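Local atomic coordinates of oligogalacturonate lyase (Yersinia enterocolitica subsp. enterocolitica, PDB entry 3PE7), a protein that cleaves oligogalacturonates, the short fragments of pectin, by beta-elimination, probably in the bacterial cytoplasm, and binds manganese and calcium ions. Residues Gly58-Tyr63 with Val344-Arg349; Ser281-Ser286 with Gly330-Val335; Ala132-Thr137 with Arg196-Ser201. All coordinates share one frame; numbering follows the deposited sequence.

All three contacts join different blades, or the loops leading to them, in one seven-bladed beta-propeller. Along the chain, contact 3 closes before contact 2 opens, and both are nested within the long loop closed by contact 1. Their centres form a wide triangle, about 29 to 30 Å apart, with no touching atoms. Contacts 1 and 3 lie on opposite sides of the chain's centre. Contact 3 pairs hairpin turns of successive blades, contact 2 edge strands of successive blades, and contact 1 brings a loop to the blade containing strand 61-66. The blades are thus tied together at three separate places round the propeller, contact 1 using the loop that continues into the manganese ligands.

Contact 1 (Gly58-Tyr63 with Val344-Arg349); sequences GPWNYY and VFEGDR
Phe-345 meets Trp-60 through its backbone: its carbonyl O lies 3.6 Å from Trp-60 CH2, approaching the indole obliquely. The phenyl ring itself leads away from Gly-58-Tyr-63, towards Asp-370. The same carbonyl accepts the backbone N-H of Asp-348, closing a type I' beta turn from Phe-345 to Asp-348.

At Glu-346 the contact becomes polar. CG lies beside the backbone N (chi1 -59°), and from there the extended chain carries the carboxylate along the six-membered ring to the indole nitrogen. Trp-60 NE1 donates to Glu-346 OE2 at 3.0 Å. The bond is bent, 144° at the hydrogen, and OE2 is met from well above the carboxylate plane, which stands nearly perpendicular to the indole. On the way, Glu-346 CB packs 3.9 Å from Trp-60 CZ2. A water lies 2.8 Å from Glu-346 OE2, placed to donate to it, and bonds Gly-58 O weakly at most, having more acceptors nearby than protons.

In the seven-bladed propeller, Trp-60 just precedes strand 61-66 of one blade, whereas Val-344-Arg-349 belongs to the connection from strand 331-337 to strand 357-358. That connection goes on to the manganese ligands Gln-350, His-353 and His-355.

After Gly-347, Asp-348 turns CB to the far end of the indole, 3.8 Å from Trp-60 CH2. Its carboxylate, inclined 43° to the indole plane, brings CG within 4.0 Å of Trp-60 CZ3. The polar partner of Asp-348 OD1 is the backbone N of Gln-350, a direct link from this residue to a metal-binding one, while the indole also packs on Val-351.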
ATOM      1  N   GLY A  58      22.484  -2.070  -7.370  1.00 11.51           N
ATOM      2  CA  GLY A  58      22.543  -3.546  -7.476  1.00 11.62           C
ATOM      3  C   GLY A  58      21.304  -4.187  -6.876  1.00 11.78           C
ATOM      4  O   GLY A  58      20.452  -4.699  -7.618  1.00 11.07           O
ATOM      5  N   PRO A  59      21.177  -4.128  -5.537  1.00 11.29           N
ATOM      6  CA  PRO A  59      19.924  -4.595  -4.950  1.00 10.87           C
ATOM      7  C   PRO A  59      18.860  -3.505  -5.039  1.00 10.55           C
ATOM      8  O   PRO A  59      19.094  -2.474  -5.644  1.00 10.42           O
ATOM      9  CB  PRO A  59      20.278  -4.868  -3.492  1.00 11.73           C
ATOM     10  CG  PRO A  59      21.485  -4.038  -3.208  1.00 12.64           C
ATOM     11  CD  PRO A  59      22.117  -3.603  -4.526  1.00 11.39           C
ATOM     12  N   TRP A  60      17.684  -3.775  -4.490  1.00 10.19           N
ATOM     13  CA  TRP A  60      16.619  -2.760  -4.435  1.00  9.53           C
ATOM     14  C   TRP A  60      16.738  -1.973  -3.138  1.00  9.01           C
ATOM     15  O   TRP A  60      16.689  -2.548  -2.042  1.00 10.12           O
ATOM     16  CB  TRP A  60      15.247  -3.437  -4.526  1.00  9.32           C
ATOM     17  CG  TRP A  60      15.029  -4.251  -5.794  1.00  8.79           C
ATOM     18  CD1 TRP A  60      15.950  -4.518  -6.790  1.00  8.69           C
ATOM     19  CD2 TRP A  60      13.825  -4.910  -6.185  1.00  9.87           C
ATOM     20  NE1 TRP A  60      15.364  -5.294  -7.776  1.00  9.32           N
ATOM     21  CE2 TRP A  60      14.070  -5.562  -7.416  1.00  9.72           C
ATOM     22  CE3 TRP A  60      12.552  -5.022  -5.612  1.00 10.63           C
ATOM     23  CZ2 TRP A  60      13.083  -6.310  -8.083  1.00  9.28           C
ATOM     24  CZ3 TRP A  60      11.589  -5.771  -6.257  1.00 10.84           C
ATOM     25  CH2 TRP A  60      11.857  -6.415  -7.476  1.00 10.81           C
ATOM     26  N   ASN A  61      16.892  -0.655  -3.271  1.00  9.35           N
ATOM     27  CA  ASN A  61      17.060   0.242  -2.125  1.00  8.61           C
ATOM     28  C   ASN A  61      16.123   1.438  -2.237  1.00  9.53           C
ATOM     29  O   ASN A  61      15.506   1.651  -3.282  1.00  9.05           O
ATOM     30  CB  ASN A  61      18.487   0.774  -2.084  1.00  9.87           C
ATOM     31  CG  ASN A  61      19.518  -0.327  -1.850  1.00  8.82           C
ATOM     32  OD1 ASN A  61      19.530  -0.986  -0.791  1.00 12.47           O
ATOM     33  ND2 ASN A  61      20.398  -0.500  -2.803  1.00  8.88           N
ATOM     34  N   TYR A  62      15.996   2.206  -1.147  1.00  8.58           N
ATOM     35  CA  TYR A  62      15.195   3.434  -1.212  1.00  8.98           C
ATOM     36  C   TYR A  62      15.942   4.627  -1.775  1.00  9.32           C
ATOM     37  O   TYR A  62      17.145   4.794  -1.528  1.00 10.17           O
ATOM     38  CB  TYR A  62      14.649   3.795   0.179  1.00  8.67           C
ATOM     39  CG  TYR A  62      13.495   2.934   0.609  1.00  8.02           C
ATOM     40  CD1 TYR A  62      12.210   3.170   0.110  1.00  8.08           C
ATOM     41  CD2 TYR A  62      13.676   1.893   1.519  1.00  7.31           C
ATOM     42  CE1 TYR A  62      11.124   2.382   0.511  1.00  7.78           C
ATOM     43  CE2 TYR A  62      12.607   1.112   1.919  1.00  8.38           C
ATOM     44  CZ  TYR A  62      11.348   1.366   1.428  1.00  7.51           C
ATOM     45  OH  TYR A  62      10.318   0.560   1.827  1.00  9.66           O
ATOM     46  N   TYR A  63      15.200   5.464  -2.513  1.00  9.32           N
ATOM     47  CA  TYR A  63      15.686   6.710  -3.084  1.00  9.39           C
ATOM     48  C   TYR A  63      14.683   7.813  -2.821  1.00  9.55           C
ATOM     49  O   TYR A  63      13.498   7.539  -2.679  1.00  9.57           O
ATOM     50  CB  TYR A  63      15.876   6.567  -4.602  1.00 10.20           C
ATOM     51  CG  TYR A  63      16.994   5.634  -4.953  1.00 10.31           C
ATOM     52  CD1 TYR A  63      18.251   6.123  -5.313  1.00 11.43           C
ATOM     53  CD2 TYR A  63      16.807   4.253  -4.908  1.00 12.08           C
ATOM     54  CE1 TYR A  63      19.310   5.242  -5.598  1.00 11.11           C
ATOM     55  CE2 TYR A  63      17.852   3.373  -5.184  1.00 11.55           C
ATOM     56  CZ  TYR A  63      19.095   3.880  -5.542  1.00 12.27           C
ATOM     57  OH  TYR A  63      20.125   3.008  -5.817  1.00 12.82           O
ATOM     58  N   VAL A 344       6.334 -11.364 -12.560  1.00  9.86           N
ATOM     59  CA  VAL A 344       7.231 -11.342 -11.422  1.00 10.27           C
ATOM     60  C   VAL A 344       8.621 -10.874 -11.866  1.00  9.96           C
ATOM     61  O   VAL A 344       9.147 -11.341 -12.890  1.00 10.23           O
ATOM     62  CB  VAL A 344       7.304 -12.753 -10.793  1.00  9.78           C
ATOM     63  CG1 VAL A 344       8.374 -12.825  -9.689  1.00 10.94           C
ATOM     64  CG2 VAL A 344       5.923 -13.159 -10.273  1.00 11.67           C
ATOM     65  N   PHE A 345       9.211  -9.930 -11.140  1.00  9.23           N
ATOM     66  CA  PHE A 345      10.630  -9.641 -11.341  1.00  9.70           C
ATOM     67  C   PHE A 345      11.375  -9.979 -10.056  1.00  9.58           C
ATOM     68  O   PHE A 345      10.966  -9.566  -8.968  1.00  9.82           O
ATOM     69  CB  PHE A 345      10.881  -8.159 -11.683  1.00  9.38           C
ATOM     70  CG  PHE A 345      10.549  -7.780 -13.098  1.00 10.08           C
ATOM     71  CD1 PHE A 345      11.572  -7.504 -14.025  1.00 11.28           C
ATOM     72  CD2 PHE A 345       9.224  -7.668 -13.506  1.00 10.55           C
ATOM     73  CE1 PHE A 345      11.269  -7.133 -15.330  1.00 10.66           C
ATOM     74  CE2 PHE A 345       8.911  -7.281 -14.825  1.00 11.43           C
ATOM     75  CZ  PHE A 345       9.926  -7.024 -15.727  1.00  9.86           C
ATOM     76  N   GLU A 346      12.479 -10.714 -10.199  1.00  9.49           N
ATOM     77  CA  GLU A 346      13.345 -11.114  -9.070  1.00 10.13           C
ATOM     78  C   GLU A 346      12.562 -11.679  -7.869  1.00 10.21           C
ATOM     79  O   GLU A 346      12.830 -11.353  -6.692  1.00 10.49           O
ATOM     80  CB  GLU A 346      14.290  -9.960  -8.658  1.00 10.28           C
ATOM     81  CG  GLU A 346      15.218  -9.469  -9.783  1.00 10.93           C
ATOM     82  CD  GLU A 346      16.146  -8.378  -9.339  1.00 12.20           C
ATOM     83  OE1 GLU A 346      16.955  -8.622  -8.419  1.00 12.16           O
ATOM     84  OE2 GLU A 346      16.081  -7.268  -9.909  1.00 11.80           O
ATOM     85  N   GLY A 347      11.603 -12.541  -8.180  1.00 10.27           N
ATOM     86  CA  GLY A 347      10.832 -13.247  -7.156  1.00 11.60           C
ATOM     87  C   GLY A 347       9.724 -12.435  -6.505  1.00 11.87           C
ATOM     88  O   GLY A 347       8.959 -12.963  -5.705  1.00 12.98           O
ATOM     89  N   ASP A 348       9.631 -11.151  -6.853  1.00 11.70           N
ATOM     90  CA  ASP A 348       8.695 -10.268  -6.187  1.00 12.53           C
ATOM     91  C   ASP A 348       7.355 -10.158  -6.919  1.00 12.41           C
ATOM     92  O   ASP A 348       7.284  -9.706  -8.073  1.00 11.89           O
ATOM     93  CB  ASP A 348       9.315  -8.888  -5.987  1.00 12.56           C
ATOM     94  CG  ASP A 348       8.557  -8.082  -4.977  1.00 15.05           C
ATOM     95  OD1 ASP A 348       7.431  -7.655  -5.323  1.00 16.82           O
ATOM     96  OD2 ASP A 348       9.070  -7.891  -3.853  1.00 15.87           O
ATOM     97  N   ARG A 349       6.296 -10.545  -6.220  1.00 13.14           N
ATOM     98  CA  ARG A 349       4.967 -10.623  -6.812  1.00 14.30           C
ATOM     99  C   ARG A 349       4.197  -9.312  -6.715  1.00 13.97           C
ATOM    100  O   ARG A 349       3.046  -9.264  -7.143  1.00 16.31           O
ATOM    101  CB  ARG A 349       4.130 -11.725  -6.138  1.00 15.66           C
ATOM    102  CG  ARG A 349       4.837 -13.065  -5.909  1.00 19.86           C
ATOM    103  CD  ARG A 349       5.360 -13.628  -7.176  1.00 25.48           C
ATOM    104  NE  ARG A 349       5.878 -14.990  -7.040  1.00 28.29           N
ATOM    105  CZ  ARG A 349       5.306 -16.066  -7.572  1.00 30.55           C
ATOM    106  NH1 ARG A 349       4.182 -15.954  -8.278  1.00 30.80           N
ATOM    107  NH2 ARG A 349       5.871 -17.258  -7.408  1.00 30.12           N
TER
HETATM  108  O   HOH W   1      18.254  -5.562 -10.056  1.00 10.59           O

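Contact 2 (Ser281-Ser286 with Gly330-Val335); sequences SMPACS and GTQHRV
Met-282 and Gln-332 mark the closest approach of the two backbones, with their CA atoms 8.1 Å apart. The segments run in broadly the same direction and then diverge, so the gap is spanned by one long side chain and by water. Gln-332 provides that side chain: with CG anti to the backbone N (chi1 178°) and CD anti again (chi2 -177°), its stem is straight and delivers the amide to the pyrrolidine ring of Pro-283. The two side chains come from opposite directions, and Gln-332 OE1 lies 3.4 Å from Pro-283 CD, Gln-332 NE2 3.7 Å from Pro-283 CG, both van der Waals contacts.

Polar coupling is indirect, through two waters that both donate to Gln-332 OE1. One donates to both Gln-332 OE1 and Ser-281 O, at 2.7 Å each; the other is hydrogen-bonded to Ser-281 OG at 3.1 Å.

These strands edge two successive propeller blades, 276-285 lying outermost in one sheet and 331-337 in the next. Strand 321-326 supplies neighbours: Phe-325 touches both Met-282 and Gln-332, and Tyr-323 touches Pro-283. On its own blade, Met-282 pairs with Arg-264 of strand 264-269.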
ATOM      1  N   SER A 281     -20.732   0.920  -8.611  1.00 15.83           N
ATOM      2  CA  SER A 281     -20.167  -0.255  -9.244  1.00 15.70           C
ATOM      3  C   SER A 281     -18.798   0.158  -9.785  1.00 14.86           C
ATOM      4  O   SER A 281     -18.519   1.352  -9.921  1.00 15.71           O
ATOM      5  CB  SER A 281     -21.081  -0.729 -10.376  1.00 16.24           C
ATOM      6  OG  SER A 281     -21.244   0.311 -11.320  1.00 18.92           O
ATOM      7  N   MET A 282     -17.929  -0.812 -10.066  1.00 13.72           N
ATOM      8  CA  MET A 282     -16.617  -0.512 -10.634  1.00 12.87           C
ATOM      9  C   MET A 282     -16.177  -1.658 -11.555  1.00 12.60           C
ATOM     10  O   MET A 282     -16.634  -2.788 -11.384  1.00 12.79           O
ATOM     11  CB  MET A 282     -15.585  -0.331  -9.509  1.00 12.46           C
ATOM     12  CG  MET A 282     -15.352  -1.595  -8.710  1.00 13.49           C
ATOM     13  SD  MET A 282     -14.115  -1.469  -7.405  1.00 13.92           S
ATOM     14  CE  MET A 282     -12.689  -0.765  -8.231  1.00 14.99           C
ATOM     15  N   PRO A 283     -15.284  -1.376 -12.516  1.00 13.20           N
ATOM     16  CA  PRO A 283     -14.635  -2.483 -13.203  1.00 12.89           C
ATOM     17  C   PRO A 283     -13.744  -3.242 -12.229  1.00 12.59           C
ATOM     18  O   PRO A 283     -13.318  -2.689 -11.200  1.00 12.60           O
ATOM     19  CB  PRO A 283     -13.747  -1.802 -14.262  1.00 12.95           C
ATOM     20  CG  PRO A 283     -14.018  -0.382 -14.199  1.00 13.86           C
ATOM     21  CD  PRO A 283     -14.710  -0.075 -12.902  1.00 13.02           C
ATOM     22  N   ALA A 284     -13.459  -4.497 -12.549  1.00 11.96           N
ATOM     23  CA  ALA A 284     -12.571  -5.315 -11.719  1.00 11.95           C
ATOM     24  C   ALA A 284     -11.185  -4.685 -11.688  1.00 11.69           C
ATOM     25  O   ALA A 284     -10.529  -4.578 -12.728  1.00 12.27           O
ATOM     26  CB  ALA A 284     -12.487  -6.728 -12.270  1.00 11.49           C
ATOM     27  N   CYS A 285     -10.765  -4.270 -10.494  1.00 10.54           N
ATOM     28  CA  CYS A 285      -9.443  -3.694 -10.277  1.00 10.85           C
ATOM     29  C   CYS A 285      -8.687  -4.472  -9.205  1.00 10.63           C
ATOM     30  O   CYS A 285      -9.294  -5.167  -8.392  1.00 11.63           O
ATOM     31  CB  CYS A 285      -9.580  -2.225  -9.854  1.00 10.06           C
ATOM     32  SG  CYS A 285     -10.172  -1.120 -11.152  1.00 10.88           S
ATOM     33  N   SER A 286      -7.365  -4.346  -9.199  1.00  9.90           N
ATOM     34  CA  SER A 286      -6.527  -5.133  -8.298  1.00 10.06           C
ATOM     35  C   SER A 286      -6.295  -4.441  -6.963  1.00  9.49           C
ATOM     36  O   SER A 286      -5.918  -5.082  -6.003  1.00 10.36           O
ATOM     37  CB  SER A 286      -5.198  -5.458  -8.984  1.00 10.56           C
ATOM     38  OG  SER A 286      -5.425  -6.434 -10.010  1.00 11.38           O
ATOM     39  N   GLY A 330     -20.666  10.599  -8.877  1.00 21.80           N
ATOM     40  CA  GLY A 330     -20.988   9.235  -9.246  1.00 21.23           C
ATOM     41  C   GLY A 330     -20.478   8.852 -10.627  1.00 21.17           C
ATOM     42  O   GLY A 330     -20.936   7.864 -11.201  1.00 22.53           O
ATOM     43  N   THR A 331     -19.527   9.612 -11.162  1.00 20.15           N
ATOM     44  CA  THR A 331     -18.995   9.323 -12.503  1.00 18.70           C
ATOM     45  C   THR A 331     -17.684   8.523 -12.476  1.00 17.65           C
ATOM     46  O   THR A 331     -16.937   8.558 -11.503  1.00 17.27           O
ATOM     47  CB  THR A 331     -18.783  10.596 -13.321  1.00 18.63           C
ATOM     48  OG1 THR A 331     -17.943  11.493 -12.598  1.00 17.79           O
ATOM     49  CG2 THR A 331     -20.130  11.280 -13.631  1.00 19.80           C
ATOM     50  N   GLN A 332     -17.436   7.801 -13.561  1.00 17.03           N
ATOM     51  CA  GLN A 332     -16.252   6.941 -13.708  1.00 16.05           C
ATOM     52  C   GLN A 332     -15.471   7.387 -14.935  1.00 15.24           C
ATOM     53  O   GLN A 332     -16.067   7.704 -15.978  1.00 14.60           O
ATOM     54  CB  GLN A 332     -16.694   5.492 -13.874  1.00 16.51           C
ATOM     55  CG  GLN A 332     -15.583   4.485 -14.094  1.00 18.36           C
ATOM     56  CD  GLN A 332     -16.124   3.080 -14.319  1.00 20.12           C
ATOM     57  OE1 GLN A 332     -16.804   2.518 -13.455  1.00 20.35           O
ATOM     58  NE2 GLN A 332     -15.838   2.515 -15.490  1.00 19.88           N
ATOM     59  N   HIS A 333     -14.143   7.372 -14.824  1.00 14.10           N
ATOM     60  CA  HIS A 333     -13.267   7.956 -15.845  1.00 14.24           C
ATOM     61  C   HIS A 333     -12.102   7.043 -16.156  1.00 13.63           C
ATOM     62  O   HIS A 333     -11.327   6.688 -15.273  1.00 13.77           O
ATOM     63  CB  HIS A 333     -12.758   9.320 -15.367  1.00 14.67           C
ATOM     64  CG  HIS A 333     -13.866  10.251 -15.000  1.00 14.52           C
ATOM     65  ND1 HIS A 333     -14.429  11.125 -15.905  1.00 15.75           N
ATOM     66  CD2 HIS A 333     -14.568  10.385 -13.852  1.00 14.13           C
ATOM     67  CE1 HIS A 333     -15.416  11.779 -15.319  1.00 15.14           C
ATOM     68  NE2 HIS A 333     -15.530  11.340 -14.076  1.00 14.81           N
ATOM     69  N   ARG A 334     -12.002   6.640 -17.420  1.00 14.34           N
ATOM     70  CA  ARG A 334     -10.871   5.855 -17.870  1.00 14.61           C
ATOM     71  C   ARG A 334      -9.771   6.860 -18.220  1.00 14.62           C
ATOM     72  O   ARG A 334      -9.815   7.499 -19.274  1.00 15.12           O
ATOM     73  CB  ARG A 334     -11.300   5.010 -19.066  1.00 16.18           C
ATOM     74  CG  ARG A 334     -10.302   3.992 -19.501  1.00 17.88           C
ATOM     75  CD  ARG A 334     -10.962   3.000 -20.436  1.00 21.62           C
ATOM     76  NE  ARG A 334     -11.082   3.524 -21.790  1.00 26.16           N
ATOM     77  CZ  ARG A 334     -11.579   2.824 -22.815  1.00 30.03           C
ATOM     78  NH1 ARG A 334     -12.008   1.568 -22.639  1.00 27.71           N
ATOM     79  NH2 ARG A 334     -11.646   3.377 -24.022  1.00 31.60           N
ATOM     80  N   VAL A 335      -8.795   7.029 -17.328  1.00 13.01           N
ATOM     81  CA  VAL A 335      -7.918   8.192 -17.424  1.00 13.02           C
ATOM     82  C   VAL A 335      -6.622   7.958 -18.205  1.00 12.29           C
ATOM     83  O   VAL A 335      -6.101   8.865 -18.871  1.00 10.95           O
ATOM     84  CB  VAL A 335      -7.657   8.831 -16.032  1.00 13.85           C
ATOM     85  CG1 VAL A 335      -8.977   9.345 -15.433  1.00 13.58           C
ATOM     86  CG2 VAL A 335      -7.003   7.855 -15.090  1.00 14.31           C
TER
HETATM   87  O   HOH W   2     -18.309   3.562 -11.477  1.00 26.54           O
HETATM   88  O   HOH W   3     -18.843   0.598 -13.220  1.00 31.02           O

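Contact 3 (Ala132-Thr137 with Arg196-Ser201); sequences ANSDCT and RPYDDS
Ser-134 sits over one face of the Tyr-198 ring, its OG 3.7 Å above the plane and over the centre. CB of Ser-134 makes a CH-pi contact with the same face, 4.2 Å from the ring centroid. The two residues belong to tight turns on successive blades of the beta-propeller: a type I turn, Asn-133 to Cys-136, between strands 124-132 and 138-145, and a type II turn, Arg-196 to Asp-199, between strands 190-196 and 202-207.

Ser-134 OG also accepts the backbone N-H of Tyr-198 at 2.9 Å, with a bent angle of 143°. One hydroxyl thus meets both the backbone and the ring of the same residue, since with chi1 -47° Tyr-198 folds its ring back beside its own N. Beyond the ring, Tyr-198 OH bonds to Tyr-292 OH.

The second direct link is straighter. Asn-133 ND2 donates to Asp-200 OD1 at 3.0 Å and 165°; OD1 lies in the amide plane, but the donor reaches its syn side from clearly out of the carboxylate plane. That amide is held on its own segment as well: ND2 donates to Thr-137 OG1 at 3.0 Å, and OD1 accepts Thr-137 N at 2.8 Å on a lone pair in the carbonyl plane. The bonds at both ends, from ND2 and to OD1, fix the rotation of the amide. Lys-138 NZ forms a salt bridge with Asp-200 OD1, which, with a water donating to Asp-135 OD2 and Asp-200 OD1, would probably offset the like charges of the two acids.

Three waters, that one included, bridge the segments. Another links Asp-135 N to Asp-200 OD2. The third accepts from Ser-134 N at 3.0 Å and donates to both Arg-196 O and Asp-200 OD2, the latter at 2.8 Å.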
ATOM      1  N   ALA A 132       1.947   3.330  10.684  1.00 12.13           N
ATOM      2  CA  ALA A 132       1.988   4.297  11.785  1.00 12.25           C
ATOM      3  C   ALA A 132       0.634   4.927  12.050  1.00 11.90           C
ATOM      4  O   ALA A 132      -0.247   4.947  11.190  1.00 11.34           O
ATOM      5  CB  ALA A 132       3.025   5.381  11.506  1.00 11.67           C
ATOM      6  N   ASN A 133       0.476   5.443  13.266  1.00 11.91           N
ATOM      7  CA  ASN A 133      -0.622   6.355  13.562  1.00 11.39           C
ATOM      8  C   ASN A 133      -0.373   7.731  12.916  1.00 11.60           C
ATOM      9  O   ASN A 133       0.719   8.009  12.423  1.00 11.02           O
ATOM     10  CB  ASN A 133      -0.812   6.456  15.087  1.00 11.86           C
ATOM     11  CG  ASN A 133       0.372   7.117  15.797  1.00 11.01           C
ATOM     12  OD1 ASN A 133       1.484   7.144  15.294  1.00 10.35           O
ATOM     13  ND2 ASN A 133       0.114   7.668  16.978  1.00 11.48           N
ATOM     14  N   SER A 134      -1.391   8.585  12.885  1.00 11.66           N
ATOM     15  CA  SER A 134      -1.251   9.872  12.202  1.00 12.25           C
ATOM     16  C   SER A 134      -0.147  10.740  12.800  1.00 12.17           C
ATOM     17  O   SER A 134       0.563  11.441  12.074  1.00 12.59           O
ATOM     18  CB  SER A 134      -2.581  10.620  12.209  1.00 11.83           C
ATOM     19  OG  SER A 134      -3.542   9.934  11.426  1.00 13.95           O
ATOM     20  N   ASP A 135      -0.002  10.670  14.130  1.00 13.37           N
ATOM     21  CA  ASP A 135       1.032  11.407  14.844  1.00 13.90           C
ATOM     22  C   ASP A 135       2.462  10.879  14.624  1.00 13.80           C
ATOM     23  O   ASP A 135       3.445  11.554  14.958  1.00 14.18           O
ATOM     24  CB  ASP A 135       0.695  11.468  16.341  1.00 13.96           C
ATOM     25  CG  ASP A 135      -0.440  12.442  16.646  1.00 17.01           C
ATOM     26  OD1 ASP A 135      -0.679  13.362  15.837  1.00 17.82           O
ATOM     27  OD2 ASP A 135      -1.083  12.289  17.706  1.00 17.19           O
ATOM     28  N   CYS A 136       2.557   9.675  14.060  1.00 13.80           N
ATOM     29  CA  CYS A 136       3.825   8.961  13.836  1.00 12.97           C
ATOM     30  C   CYS A 136       4.588   8.801  15.158  1.00 13.09           C
ATOM     31  O   CYS A 136       5.769   9.152  15.260  1.00 13.40           O
ATOM     32  CB  CYS A 136       4.663   9.631  12.739  1.00 13.76           C
ATOM     33  SG  CYS A 136       5.866   8.513  11.972  1.00 14.35           S
ATOM     34  N   THR A 137       3.874   8.286  16.161  1.00 12.91           N
ATOM     35  CA  THR A 137       4.458   7.981  17.465  1.00 13.92           C
ATOM     36  C   THR A 137       4.344   6.505  17.820  1.00 14.21           C
ATOM     37  O   THR A 137       5.013   6.035  18.763  1.00 14.01           O
ATOM     38  CB  THR A 137       3.811   8.830  18.600  1.00 13.96           C
ATOM     39  OG1 THR A 137       2.392   8.585  18.653  1.00 14.94           O
ATOM     40  CG2 THR A 137       4.102  10.304  18.411  1.00 14.98           C
ATOM     41  N   ARG A 196      -6.606   3.768  12.417  1.00 11.20           N
ATOM     42  CA  ARG A 196      -7.524   4.746  11.834  1.00 10.73           C
ATOM     43  C   ARG A 196      -6.849   6.119  11.886  1.00 10.51           C
ATOM     44  O   ARG A 196      -6.424   6.549  12.960  1.00 10.58           O
ATOM     45  CB  ARG A 196      -8.833   4.800  12.621  1.00 11.04           C
ATOM     46  CG  ARG A 196      -9.841   5.809  12.034  1.00 11.11           C
ATOM     47  CD  ARG A 196     -11.176   5.742  12.794  1.00 11.12           C
ATOM     48  NE  ARG A 196     -12.176   6.668  12.242  1.00 11.01           N
ATOM     49  CZ  ARG A 196     -13.295   7.007  12.889  1.00 11.13           C
ATOM     50  NH1 ARG A 196     -14.178   7.820  12.328  1.00 11.69           N
ATOM     51  NH2 ARG A 196     -13.527   6.526  14.113  1.00 11.99           N
ATOM     52  N   PRO A 197      -6.730   6.810  10.727  1.00 10.79           N
ATOM     53  CA  PRO A 197      -6.167   8.155  10.782  1.00 10.51           C
ATOM     54  C   PRO A 197      -6.909   9.035  11.804  1.00 11.28           C
ATOM     55  O   PRO A 197      -8.143   9.053  11.822  1.00 11.63           O
ATOM     56  CB  PRO A 197      -6.376   8.681   9.360  1.00 10.84           C
ATOM     57  CG  PRO A 197      -6.328   7.468   8.495  1.00 10.41           C
ATOM     58  CD  PRO A 197      -7.014   6.396   9.340  1.00 10.41           C
ATOM     59  N   TYR A 198      -6.140   9.731  12.642  1.00 11.29           N
ATOM     60  CA  TYR A 198      -6.654  10.691  13.658  1.00 12.39           C
ATOM     61  C   TYR A 198      -7.494  10.064  14.759  1.00 13.57           C
ATOM     62  O   TYR A 198      -8.177  10.777  15.521  1.00 14.32           O
ATOM     63  CB  TYR A 198      -7.386  11.875  12.974  1.00 12.03           C
ATOM     64  CG  TYR A 198      -6.573  12.418  11.821  1.00 11.57           C
ATOM     65  CD1 TYR A 198      -5.424  13.165  12.045  1.00 10.62           C
ATOM     66  CD2 TYR A 198      -6.916  12.122  10.502  1.00 12.16           C
ATOM     67  CE1 TYR A 198      -4.659  13.631  10.983  1.00 11.45           C
ATOM     68  CE2 TYR A 198      -6.158  12.568   9.441  1.00 11.60           C
ATOM     69  CZ  TYR A 198      -5.036  13.316   9.676  1.00 11.95           C
ATOM     70  OH  TYR A 198      -4.290  13.777   8.615  1.00 14.65           O
ATOM     71  N   ASP A 199      -7.447   8.731  14.859  1.00 13.15           N
ATOM     72  CA  ASP A 199      -8.141   8.011  15.939  1.00 13.92           C
ATOM     73  C   ASP A 199      -7.326   6.783  16.366  1.00 13.57           C
ATOM     74  O   ASP A 199      -7.577   5.667  15.917  1.00 14.34           O
ATOM     75  CB  ASP A 199      -9.561   7.618  15.506  1.00 13.71           C
ATOM     76  CG  ASP A 199     -10.311   6.806  16.559  1.00 14.65           C
ATOM     77  OD1 ASP A 199      -9.984   6.923  17.763  1.00 15.65           O
ATOM     78  OD2 ASP A 199     -11.248   6.064  16.180  1.00 14.92           O
ATOM     79  N   ASP A 200      -6.344   7.010  17.228  1.00 14.48           N
ATOM     80  CA  ASP A 200      -5.520   5.905  17.747  1.00 14.40           C
ATOM     81  C   ASP A 200      -6.297   4.827  18.483  1.00 14.82           C
ATOM     82  O   ASP A 200      -5.787   3.720  18.648  1.00 14.65           O
ATOM     83  CB  ASP A 200      -4.407   6.428  18.657  1.00 14.52           C
ATOM     84  CG  ASP A 200      -3.407   7.284  17.928  1.00 14.79           C
ATOM     85  OD1 ASP A 200      -2.419   7.647  18.578  1.00 13.16           O
ATOM     86  OD2 ASP A 200      -3.590   7.605  16.725  1.00 15.17           O
ATOM     87  N   SER A 201      -7.520   5.133  18.922  1.00 15.24           N
ATOM     88  CA  SER A 201      -8.331   4.164  19.640  1.00 15.84           C
ATOM     89  C   SER A 201      -8.902   3.062  18.727  1.00 15.32           C
ATOM     90  O   SER A 201      -9.410   2.056  19.223  1.00 15.79           O
ATOM     91  CB  SER A 201      -9.459   4.874  20.402  1.00 15.99           C
ATOM     92  OG  SER A 201      -8.949   5.610  21.526  1.00 20.69           O
TER
HETATM   93  O   HOH W   4      -3.928   7.344  13.968  1.00 10.99           O
HETATM   94  O   HOH W   5      -2.267   9.860  15.836  1.00 12.77           O
HETATM   95  O   HOH W   6      -1.519  10.156  19.214  1.00 24.29           O